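Local coordinates for putative dehydrogenase (Pseudomonas fluorescens, PDB 6UUG), which probably oxidises methanesulfinate as the flavin-dependent monooxygenase component of a two-component system in bacterial sulfur assimilation, at residues L297-E302 with C358-E363; E308-L313 with S351-E356; T115-S120 with P127-T132. One frame throughout, in Å; residues are numbered along the deposited sequence.

Interaction 1: L297-E302 with C358-E363; sequences LAHYGE and CSRLFE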
loop_
_atom_site.group_PDB
_atom_site.type_symbol
_atom_site.label_atom_id
_atom_site.label_comp_id
_atom_site.label_asym_id
_atom_site.label_seq_id
_atom_site.Cartn_x
_atom_site.Cartn_y
_atom_site.Cartn_z
ATOM N N LEU A 297 11.031 8.348 13.136
ATOM C CA LEU A 297 10.650 7.317 14.095
ATOM C C LEU A 297 9.488 6.473 13.591
ATOM O O LEU A 297 9.466 5.256 13.811
ATOM C CB LEU A 297 10.306 7.948 15.437
ATOM C CG LEU A 297 11.524 8.491 16.170
ATOM C CD1 LEU A 297 11.028 9.303 17.353
ATOM C CD2 LEU A 297 12.444 7.373 16.622
ATOM N N ALA A 298 8.518 7.088 12.914
ATOM C CA ALA A 298 7.397 6.298 12.405
ATOM C C ALA A 298 7.867 5.307 11.344
ATOM O O ALA A 298 7.410 4.153 11.325
ATOM C CB ALA A 298 6.306 7.221 11.869
ATOM N N HIS A 299 8.795 5.723 10.474
ATOM C CA HIS A 299 9.401 4.786 9.523
ATOM C C HIS A 299 10.039 3.610 10.237
ATOM O O HIS A 299 9.850 2.458 9.842
ATOM C CB HIS A 299 10.469 5.461 8.670
ATOM C CG HIS A 299 9.923 6.263 7.536
ATOM N ND1 HIS A 299 9.138 5.709 6.549
ATOM C CD2 HIS A 299 10.053 7.573 7.231
ATOM C CE1 HIS A 299 8.813 6.647 5.674
ATOM N NE2 HIS A 299 9.361 7.786 6.061
ATOM N N TYR A 300 10.846 3.883 11.268
ATOM C CA TYR A 300 11.487 2.782 11.985
ATOM C C TYR A 300 10.472 1.885 12.679
ATOM O O TYR A 300 10.689 0.668 12.757
ATOM C CB TYR A 300 12.524 3.328 12.976
ATOM C CG TYR A 300 13.868 3.494 12.300
ATOM C CD1 TYR A 300 14.700 2.402 12.115
ATOM C CD2 TYR A 300 14.277 4.735 11.786
ATOM C CE1 TYR A 300 15.909 2.519 11.467
ATOM C CE2 TYR A 300 15.513 4.867 11.142
ATOM C CZ TYR A 300 16.314 3.759 10.987
ATOM O OH TYR A 300 17.530 3.861 10.340
ATOM N N GLY A 301 9.366 2.454 13.176
ATOM C CA GLY A 301 8.311 1.628 13.747
ATOM C C GLY A 301 7.661 0.722 12.717
ATOM O O GLY A 301 7.354 -0.432 13.000
ATOM N N GLU A 302 7.455 1.231 11.507
ATOM C CA GLU A 302 6.954 0.371 10.434
ATOM C C GLU A 302 7.966 -0.704 10.047
ATOM O O GLU A 302 7.581 -1.859 9.823
ATOM C CB GLU A 302 6.544 1.231 9.232
ATOM C CG GLU A 302 5.307 2.073 9.562
ATOM C CD GLU A 302 4.783 2.887 8.409
ATOM O OE1 GLU A 302 5.585 3.345 7.577
ATOM O OE2 GLU A 302 3.561 3.103 8.361
ATOM N N CYS A 358 14.102 -2.515 2.180
ATOM C CA CYS A 358 15.331 -2.202 1.467
ATOM C C CYS A 358 15.180 -0.957 0.592
ATOM O O CYS A 358 16.179 -0.295 0.295
ATOM C CB CYS A 358 15.765 -3.384 0.608
ATOM S SG CYS A 358 16.262 -4.847 1.564
ATOM N N SER A 359 13.959 -0.622 0.190
ATOM C CA SER A 359 13.731 0.614 -0.564
ATOM C C SER A 359 13.495 1.810 0.350
ATOM O O SER A 359 14.080 2.888 0.154
ATOM C CB SER A 359 12.525 0.449 -1.495
ATOM O OG SER A 359 12.206 1.699 -2.134
ATOM N N ARG A 360 12.616 1.647 1.332
ATOM C CA ARG A 360 12.185 2.798 2.105
ATOM C C ARG A 360 13.206 3.215 3.149
ATOM O O ARG A 360 13.092 4.332 3.666
ATOM C CB ARG A 360 10.840 2.527 2.771
ATOM C CG ARG A 360 9.910 3.727 2.664
ATOM C CD ARG A 360 8.931 3.787 3.796
ATOM N NE ARG A 360 8.268 2.509 4.014
ATOM C CZ ARG A 360 7.749 2.155 5.182
ATOM N NH1 ARG A 360 7.827 2.994 6.206
ATOM N NH2 ARG A 360 7.163 0.968 5.325
ATOM N N LEU A 361 14.224 2.383 3.425
ATOM C CA LEU A 361 15.270 2.815 4.355
ATOM C C LEU A 361 15.979 4.066 3.855
ATOM O O LEU A 361 16.510 4.834 4.664
ATOM C CB LEU A 361 16.285 1.694 4.615
ATOM C CG LEU A 361 17.220 1.261 3.479
ATOM C CD1 LEU A 361 18.477 2.158 3.378
ATOM C CD2 LEU A 361 17.642 -0.205 3.664
ATOM N N PHE A 362 15.984 4.310 2.541
ATOM C CA PHE A 362 16.666 5.505 2.070
ATOM C C PHE A 362 15.991 6.779 2.547
ATOM O O PHE A 362 16.655 7.820 2.611
ATOM C CB PHE A 362 16.772 5.487 0.538
ATOM C CG PHE A 362 17.833 4.544 0.016
ATOM C CD1 PHE A 362 19.152 4.964 -0.120
ATOM C CD2 PHE A 362 17.516 3.224 -0.313
ATOM C CE1 PHE A 362 20.145 4.100 -0.599
ATOM C CE2 PHE A 362 18.504 2.347 -0.798
ATOM C CZ PHE A 362 19.819 2.782 -0.937
ATOM N N GLU A 363 14.705 6.729 2.898
ATOM C CA GLU A 363 14.038 7.927 3.420
ATOM C C GLU A 363 14.491 8.300 4.830
ATOM O O GLU A 363 14.229 9.425 5.267
ATOM C CB GLU A 363 12.525 7.750 3.423
ATOM C CG GLU A 363 11.918 7.686 2.035
ATOM C CD GLU A 363 10.419 7.918 2.055
ATOM O OE1 GLU A 363 9.723 7.310 1.218
ATOM O OE2 GLU A 363 9.939 8.713 2.897
#
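His299 meets Arg360 and Glu363 near the start of helix 294-327, where the end of helix 333-360 and the short helix 362-365 come alongside it. The imidazole carries CG beside its own backbone N (chi1 -80°), which puts ND1 within reach of the Arg360 guanidinium. NH1 of Arg360 donates to ND1 of His299 over 3.0 Å, and the bond is nearly straight (161° at the hydrogen). NH1 lies near the ring plane and meets the imidazole at its ND1 edge, while the ring and guanidinium planes are turned 48° from each other. The methylene CD of Arg360 also approaches CE1 of His299, at 3.4 Å. Further round the ring, OE2 of Glu363 sits 3.3 Å from NE2 of His299, with the carboxylate steeply inclined to the imidazole. NE2 is hydrogen-bonded to Asp393 of the third subunit.

One turn later, Glu302 brings OE1 to 2.7 Å from the same NH1 of Arg360. This is a salt bridge, but the carboxylate and guanidinium stand almost at right angles and the hydrogen bond within it is weak. OE2 of Glu302 has a second charged mate, Arg352 of the second subunit, while NE of Arg360 is paired with Glu356.

The result is a cluster of alternating charged and polar groups at a subunit junction, with NH1 of Arg360 shared by ND1 of His299 and OE1 of Glu302. Because ND1 accepts from an arginine and NE2 faces a carboxylate, the geometry is consistent with an imidazole carrying its proton on NE2. His299 ties the cluster to the third subunit, and Glu302 ties it to the second.

Interaction 2: E308-L313 with S351-E356; sequences EGIRLL and SRQGLE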
loop_
_atom_site.group_PDB
_atom_site.type_symbol
_atom_site.label_atom_id
_atom_site.label_comp_id
_atom_site.label_asym_id
_atom_site.label_seq_id
_atom_site.Cartn_x
_atom_site.Cartn_y
_atom_site.Cartn_z
ATOM N N GLU A 308 9.342 -7.940 12.605
ATOM C CA GLU A 308 8.885 -8.859 13.645
ATOM C C GLU A 308 7.935 -9.909 13.075
ATOM O O GLU A 308 8.058 -11.102 13.381
ATOM C CB GLU A 308 8.226 -8.079 14.781
ATOM C CG GLU A 308 9.244 -7.355 15.659
ATOM C CD GLU A 308 10.069 -8.314 16.512
ATOM O OE1 GLU A 308 9.657 -8.585 17.665
ATOM O OE2 GLU A 308 11.126 -8.789 16.040
ATOM N N GLY A 309 6.998 -9.488 12.230
ATOM C CA GLY A 309 6.101 -10.443 11.594
ATOM C C GLY A 309 6.831 -11.457 10.729
ATOM O O GLY A 309 6.531 -12.656 10.784
ATOM N N ILE A 310 7.791 -10.989 9.907
ATOM C CA ILE A 310 8.570 -11.913 9.072
ATOM C C ILE A 310 9.327 -12.900 9.951
ATOM O O ILE A 310 9.335 -14.109 9.694
ATOM C CB ILE A 310 9.558 -11.155 8.166
ATOM C CG1 ILE A 310 8.842 -10.194 7.234
ATOM C CG2 ILE A 310 10.333 -12.150 7.305
ATOM C CD1 ILE A 310 9.804 -9.207 6.642
ATOM N N ARG A 311 9.994 -12.386 10.988
ATOM C CA ARG A 311 10.799 -13.249 11.854
ATOM C C ARG A 311 9.976 -14.409 12.404
ATOM O O ARG A 311 10.399 -15.565 12.341
ATOM C CB ARG A 311 11.390 -12.427 13.002
ATOM C CG ARG A 311 12.578 -11.543 12.586
ATOM C CD ARG A 311 12.869 -10.477 13.649
ATOM N NE ARG A 311 14.048 -9.673 13.301
ATOM C CZ ARG A 311 14.277 -8.438 13.744
ATOM N NH1 ARG A 311 13.416 -7.850 14.565
ATOM N NH2 ARG A 311 15.381 -7.794 13.381
ATOM N N LEU A 312 8.792 -14.118 12.958
ATOM C CA LEU A 312 8.002 -15.205 13.538
ATOM C C LEU A 312 7.536 -16.201 12.474
ATOM O O LEU A 312 7.511 -17.421 12.723
ATOM C CB LEU A 312 6.814 -14.641 14.308
ATOM C CG LEU A 312 7.154 -13.785 15.534
ATOM C CD1 LEU A 312 5.859 -13.461 16.299
ATOM C CD2 LEU A 312 8.178 -14.482 16.442
ATOM N N LEU A 313 7.126 -15.713 11.299
ATOM C CA LEU A 313 6.687 -16.634 10.249
ATOM C C LEU A 313 7.831 -17.520 9.776
ATOM O O LEU A 313 7.641 -18.725 9.545
ATOM C CB LEU A 313 6.102 -15.853 9.070
ATOM C CG LEU A 313 4.728 -15.215 9.263
ATOM C CD1 LEU A 313 4.518 -14.242 8.059
ATOM C CD2 LEU A 313 3.653 -16.311 9.308
ATOM N N SER A 351 9.524 -11.683 1.166
ATOM C CA SER A 351 9.778 -11.078 -0.140
ATOM C C SER A 351 9.230 -9.666 -0.200
ATOM O O SER A 351 9.945 -8.717 -0.558
ATOM C CB SER A 351 9.141 -11.931 -1.246
ATOM O OG SER A 351 9.799 -13.189 -1.362
ATOM N N ARG A 352 7.942 -9.517 0.107
ATOM C CA ARG A 352 7.265 -8.239 -0.108
ATOM C C ARG A 352 7.673 -7.217 0.936
ATOM O O ARG A 352 8.030 -6.075 0.604
ATOM C CB ARG A 352 5.759 -8.430 -0.062
ATOM C CG ARG A 352 5.236 -9.138 -1.242
ATOM C CD ARG A 352 3.742 -9.101 -1.212
ATOM N NE ARG A 352 3.223 -9.031 -2.565
ATOM C CZ ARG A 352 1.928 -9.051 -2.844
ATOM N NH1 ARG A 352 1.060 -9.135 -1.845
ATOM N NH2 ARG A 352 1.510 -8.987 -4.106
ATOM N N GLN A 353 7.572 -7.590 2.210
ATOM C CA GLN A 353 7.927 -6.643 3.256
ATOM C C GLN A 353 9.435 -6.408 3.306
ATOM O O GLN A 353 9.883 -5.301 3.639
ATOM C CB GLN A 353 7.398 -7.138 4.602
ATOM C CG GLN A 353 5.865 -7.142 4.694
ATOM C CD GLN A 353 5.390 -7.623 6.061
ATOM O OE1 GLN A 353 5.292 -8.819 6.302
ATOM N NE2 GLN A 353 5.114 -6.691 6.959
ATOM N N GLY A 354 10.230 -7.424 2.985
ATOM C CA GLY A 354 11.670 -7.235 2.933
ATOM C C GLY A 354 12.072 -6.230 1.865
ATOM O O GLY A 354 12.892 -5.345 2.101
ATOM N N LEU A 355 11.505 -6.365 0.661
ATOM C CA LEU A 355 11.912 -5.458 -0.407
ATOM C C LEU A 355 11.503 -4.031 -0.089
ATOM O O LEU A 355 12.241 -3.084 -0.407
ATOM C CB LEU A 355 11.320 -5.922 -1.749
ATOM C CG LEU A 355 11.901 -5.250 -2.993
ATOM C CD1 LEU A 355 13.343 -5.706 -3.227
ATOM C CD2 LEU A 355 11.016 -5.591 -4.190
ATOM N N GLU A 356 10.360 -3.869 0.586
ATOM C CA GLU A 356 9.900 -2.540 0.985
ATOM C C GLU A 356 10.861 -1.891 1.981
ATOM O O GLU A 356 11.157 -0.694 1.880
ATOM C CB GLU A 356 8.497 -2.645 1.573
ATOM C CG GLU A 356 7.964 -1.345 2.185
ATOM C CD GLU A 356 7.769 -0.228 1.162
ATOM O OE1 GLU A 356 7.553 0.929 1.592
ATOM O OE2 GLU A 356 7.827 -0.494 -0.060
#
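Ile310 packs its CD1 methyl on Gln353 and Gly354, and this apolar touch carries the contact between residues 308-313 and 351-356. CD1 of Ile310 lies 3.8 Å from CB of Gln353 and 4.1 Å from the backbone N of Gly354. CG1 of Ile310 stands beside its own backbone N (chi1 -60°) and the chain runs on extended to CD1, which carries the methyl to the facing helix. Gln353 is extended too and slides past Ile310 in the opposite sense, bringing its OE1 to 3.9 Å from CG1 of Ile310, a van der Waals approach. The patch continues beyond the segments, with Ile310 also resting on Ala350 of the same partner helix and on Leu261 of helix 247-277. Leu313, one turn further along 308-313, extends the apolar face toward the second subunit, where it packs on Leu312 of that chain.

The two segments run antiparallel on the long helices 294-327 and 333-360. These belong to the C-terminal all-helical domain of the acyl-CoA dehydrogenase fold, in which long helices pack as a bundle, and here the CA atoms of Ile310 and Gln353 come within 7.9 Å.

The charged interactions of 308-313 stay within the segment or leave the pair altogether. Arg311 NH1 donates to Glu308 OE2 over 2.9 Å, one helical turn back, at 156°. The acceptor lies close to the guanidinium plane, whereas the donor reaches OE2 on its anti side, 28° out of the carboxylate plane. Both residues have further mates: NE of Arg311 bridges to Glu265, and OE1 of Glu308 to Arg316 of the second subunit.

Interaction 3: T115-S120 with P127-T132; sequences TVRLFS and PWFEQT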
loop_
_atom_site.group_PDB
_atom_site.type_symbol
_atom_site.label_atom_id
_atom_site.label_comp_id
_atom_site.label_asym_id
_atom_site.label_seq_id
_atom_site.Cartn_x
_atom_site.Cartn_y
_atom_site.Cartn_z
ATOM N N THR A 115 19.770 -33.169 -1.003
ATOM C CA THR A 115 19.313 -33.824 -2.225
ATOM C C THR A 115 19.782 -35.277 -2.289
ATOM O O THR A 115 18.988 -36.179 -2.573
ATOM C CB THR A 115 19.812 -33.046 -3.444
ATOM O OG1 THR A 115 19.317 -31.700 -3.391
ATOM C CG2 THR A 115 19.311 -33.688 -4.723
ATOM N N VAL A 116 21.077 -35.526 -2.057
ATOM C CA VAL A 116 21.534 -36.915 -2.069
ATOM C C VAL A 116 20.927 -37.678 -0.895
ATOM O O VAL A 116 20.565 -38.858 -1.021
ATOM C CB VAL A 116 23.081 -37.009 -2.095
ATOM C CG1 VAL A 116 23.641 -36.382 -3.351
ATOM C CG2 VAL A 116 23.727 -36.403 -0.867
ATOM N N ARG A 117 20.753 -37.007 0.249
ATOM C CA ARG A 117 20.190 -37.677 1.419
ATOM C C ARG A 117 18.765 -38.146 1.155
ATOM O O ARG A 117 18.384 -39.253 1.551
ATOM C CB ARG A 117 20.223 -36.736 2.627
ATOM C CG ARG A 117 19.416 -37.224 3.846
ATOM C CD ARG A 117 20.057 -38.460 4.462
ATOM N NE ARG A 117 19.276 -39.012 5.573
ATOM C CZ ARG A 117 18.247 -39.850 5.444
ATOM N NH1 ARG A 117 17.829 -40.248 4.247
ATOM N NH2 ARG A 117 17.623 -40.295 6.525
ATOM N N LEU A 118 17.967 -37.321 0.477
ATOM C CA LEU A 118 16.557 -37.626 0.284
ATOM C C LEU A 118 16.274 -38.482 -0.942
ATOM O O LEU A 118 15.263 -39.204 -0.956
ATOM C CB LEU A 118 15.759 -36.321 0.185
ATOM C CG LEU A 118 15.663 -35.480 1.458
ATOM C CD1 LEU A 118 15.030 -34.120 1.142
ATOM C CD2 LEU A 118 14.850 -36.203 2.519
ATOM N N PHE A 119 17.134 -38.427 -1.965
ATOM C CA PHE A 119 16.841 -39.031 -3.265
ATOM C C PHE A 119 17.582 -40.339 -3.533
ATOM O O PHE A 119 17.241 -41.024 -4.504
ATOM C CB PHE A 119 17.177 -38.071 -4.418
ATOM C CG PHE A 119 16.291 -36.858 -4.522
ATOM C CD1 PHE A 119 15.178 -36.692 -3.714
ATOM C CD2 PHE A 119 16.585 -35.877 -5.460
ATOM C CE1 PHE A 119 14.372 -35.558 -3.833
ATOM C CE2 PHE A 119 15.789 -34.743 -5.596
ATOM C CZ PHE A 119 14.676 -34.582 -4.780
ATOM N N SER A 120 18.578 -40.710 -2.725
ATOM C CA SER A 120 19.425 -41.857 -3.053
ATOM C C SER A 120 19.499 -42.820 -1.867
ATOM O O SER A 120 18.934 -42.582 -0.796
ATOM C CB SER A 120 20.833 -41.409 -3.474
ATOM O OG SER A 120 21.586 -40.915 -2.376
ATOM N N PRO A 127 28.609 -42.537 2.319
ATOM C CA PRO A 127 29.992 -42.188 1.944
ATOM C C PRO A 127 30.150 -40.740 1.512
ATOM O O PRO A 127 31.164 -40.106 1.830
ATOM C CB PRO A 127 30.300 -43.154 0.789
ATOM C CG PRO A 127 29.352 -44.273 0.956
ATOM C CD PRO A 127 28.102 -43.671 1.523
ATOM N N TRP A 128 29.179 -40.195 0.781
ATOM C CA TRP A 128 29.280 -38.794 0.377
ATOM C C TRP A 128 29.316 -37.871 1.590
ATOM O O TRP A 128 30.080 -36.897 1.606
ATOM C CB TRP A 128 28.125 -38.429 -0.556
ATOM C CG TRP A 128 28.352 -38.885 -1.971
ATOM C CD1 TRP A 128 29.556 -38.992 -2.616
ATOM C CD2 TRP A 128 27.353 -39.292 -2.912
ATOM N NE1 TRP A 128 29.362 -39.438 -3.904
ATOM C CE2 TRP A 128 28.020 -39.636 -4.106
ATOM C CE3 TRP A 128 25.958 -39.405 -2.858
ATOM C CZ2 TRP A 128 27.339 -40.088 -5.233
ATOM C CZ3 TRP A 128 25.285 -39.849 -3.975
ATOM C CH2 TRP A 128 25.975 -40.184 -5.152
ATOM N N PHE A 129 28.496 -38.160 2.607
ATOM C CA PHE A 129 28.513 -37.371 3.842
ATOM C C PHE A 129 29.853 -37.500 4.559
ATOM O O PHE A 129 30.430 -36.507 5.014
ATOM C CB PHE A 129 27.385 -37.814 4.775
ATOM C CG PHE A 129 26.048 -37.171 4.495
ATOM C CD1 PHE A 129 25.791 -36.569 3.276
ATOM C CD2 PHE A 129 25.055 -37.166 5.466
ATOM C CE1 PHE A 129 24.548 -35.968 3.025
ATOM C CE2 PHE A 129 23.817 -36.576 5.235
ATOM C CZ PHE A 129 23.565 -35.968 4.006
ATOM N N GLU A 130 30.350 -38.730 4.694
ATOM C CA GLU A 130 31.627 -38.937 5.371
ATOM C C GLU A 130 32.761 -38.204 4.662
ATOM O O GLU A 130 33.575 -37.535 5.308
ATOM C CB GLU A 130 31.919 -40.436 5.472
ATOM C CG GLU A 130 30.893 -41.193 6.285
ATOM C CD GLU A 130 31.102 -42.701 6.238
ATOM O OE1 GLU A 130 31.716 -43.186 5.262
ATOM O OE2 GLU A 130 30.656 -43.398 7.177
ATOM N N GLN A 131 32.830 -38.305 3.332
ATOM C CA GLN A 131 33.923 -37.637 2.623
ATOM C C GLN A 131 33.787 -36.121 2.677
ATOM O O GLN A 131 34.792 -35.403 2.759
ATOM C CB GLN A 131 33.987 -38.113 1.177
ATOM C CG GLN A 131 34.272 -39.596 1.028
ATOM C CD GLN A 131 34.212 -40.040 -0.418
ATOM O OE1 GLN A 131 35.242 -40.188 -1.078
ATOM N NE2 GLN A 131 32.998 -40.237 -0.926
ATOM N N THR A 132 32.554 -35.612 2.620
ATOM C CA THR A 132 32.350 -34.169 2.694
ATOM C C THR A 132 32.811 -33.615 4.035
ATOM O O THR A 132 33.445 -32.555 4.094
ATOM C CB THR A 132 30.867 -33.846 2.454
ATOM O OG1 THR A 132 30.508 -34.239 1.124
ATOM C CG2 THR A 132 30.595 -32.364 2.636
#
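Val116, Arg117 and Ser120 meet Trp128 and Phe129 in a mostly apolar contact between two successive helices, 100-119 and 122-135, of the N-terminal helical domain. The axes of 115-119 and 127-132 pass 10.9 Å apart and run nearly antiparallel, at 161°.

Val116 touches both aromatic rings. Its CB lies 3.8 Å from CE3 of Trp128, and CG1 approaches the same benzo part of the indole. The other methyl, CG2, is 4.0 Å from CE1 of Phe129. The phenyl ring also reaches Arg117, whose CB is 3.7 Å from CZ of Phe129. Trp125 adds to this cluster, touching Val116, Arg117 and Phe129, while Ile178 and Met176 of strand 176-183 back Val116 and Trp128.

Ser120, the first residue to leave helical geometry, follows the last helical residue and bonds back to Val116. Its OG, held between the backbone N and the carbonyl carbon (chi1 71°), donates to Val116 O over 2.7 Å. The backbone N of Ser120 reaches the same carbonyl from the opposite face, so two bonds grip that oxygen. The hydroxyl also lies at the edge of the Trp128 indole, 4.2 Å from CZ3. With the hydroxyl gone, as in an alanine, Val116 O is likely to keep just the backbone bond from this residue, and the contact at the indole edge would probably be lost.

Two antiparallel helices joined by a short turn and sealed by side chains from both make a helical hairpin, here part of the N-terminal helical domain of the acyl-CoA dehydrogenase fold.

Interaction 3 comes first along the chain, in the N-terminal helical domain, and joins neighbouring helices only a short turn apart. Interactions 1 and 2 follow in the C-terminal helical domain and share helices 294-327 and 333-360; interaction 2 falls between the two segments of interaction 1, so together they fasten one long antiparallel pair at two levels, with centres 13 Å apart. Interaction 3 lies on the opposite side of the chain's centre, its centre 44 Å from interaction 1 and 33 Å from interaction 2. The division is telling: both C-terminal contacts also meet the second subunit of the tetramer, whereas interaction 3 is touched by no other chain.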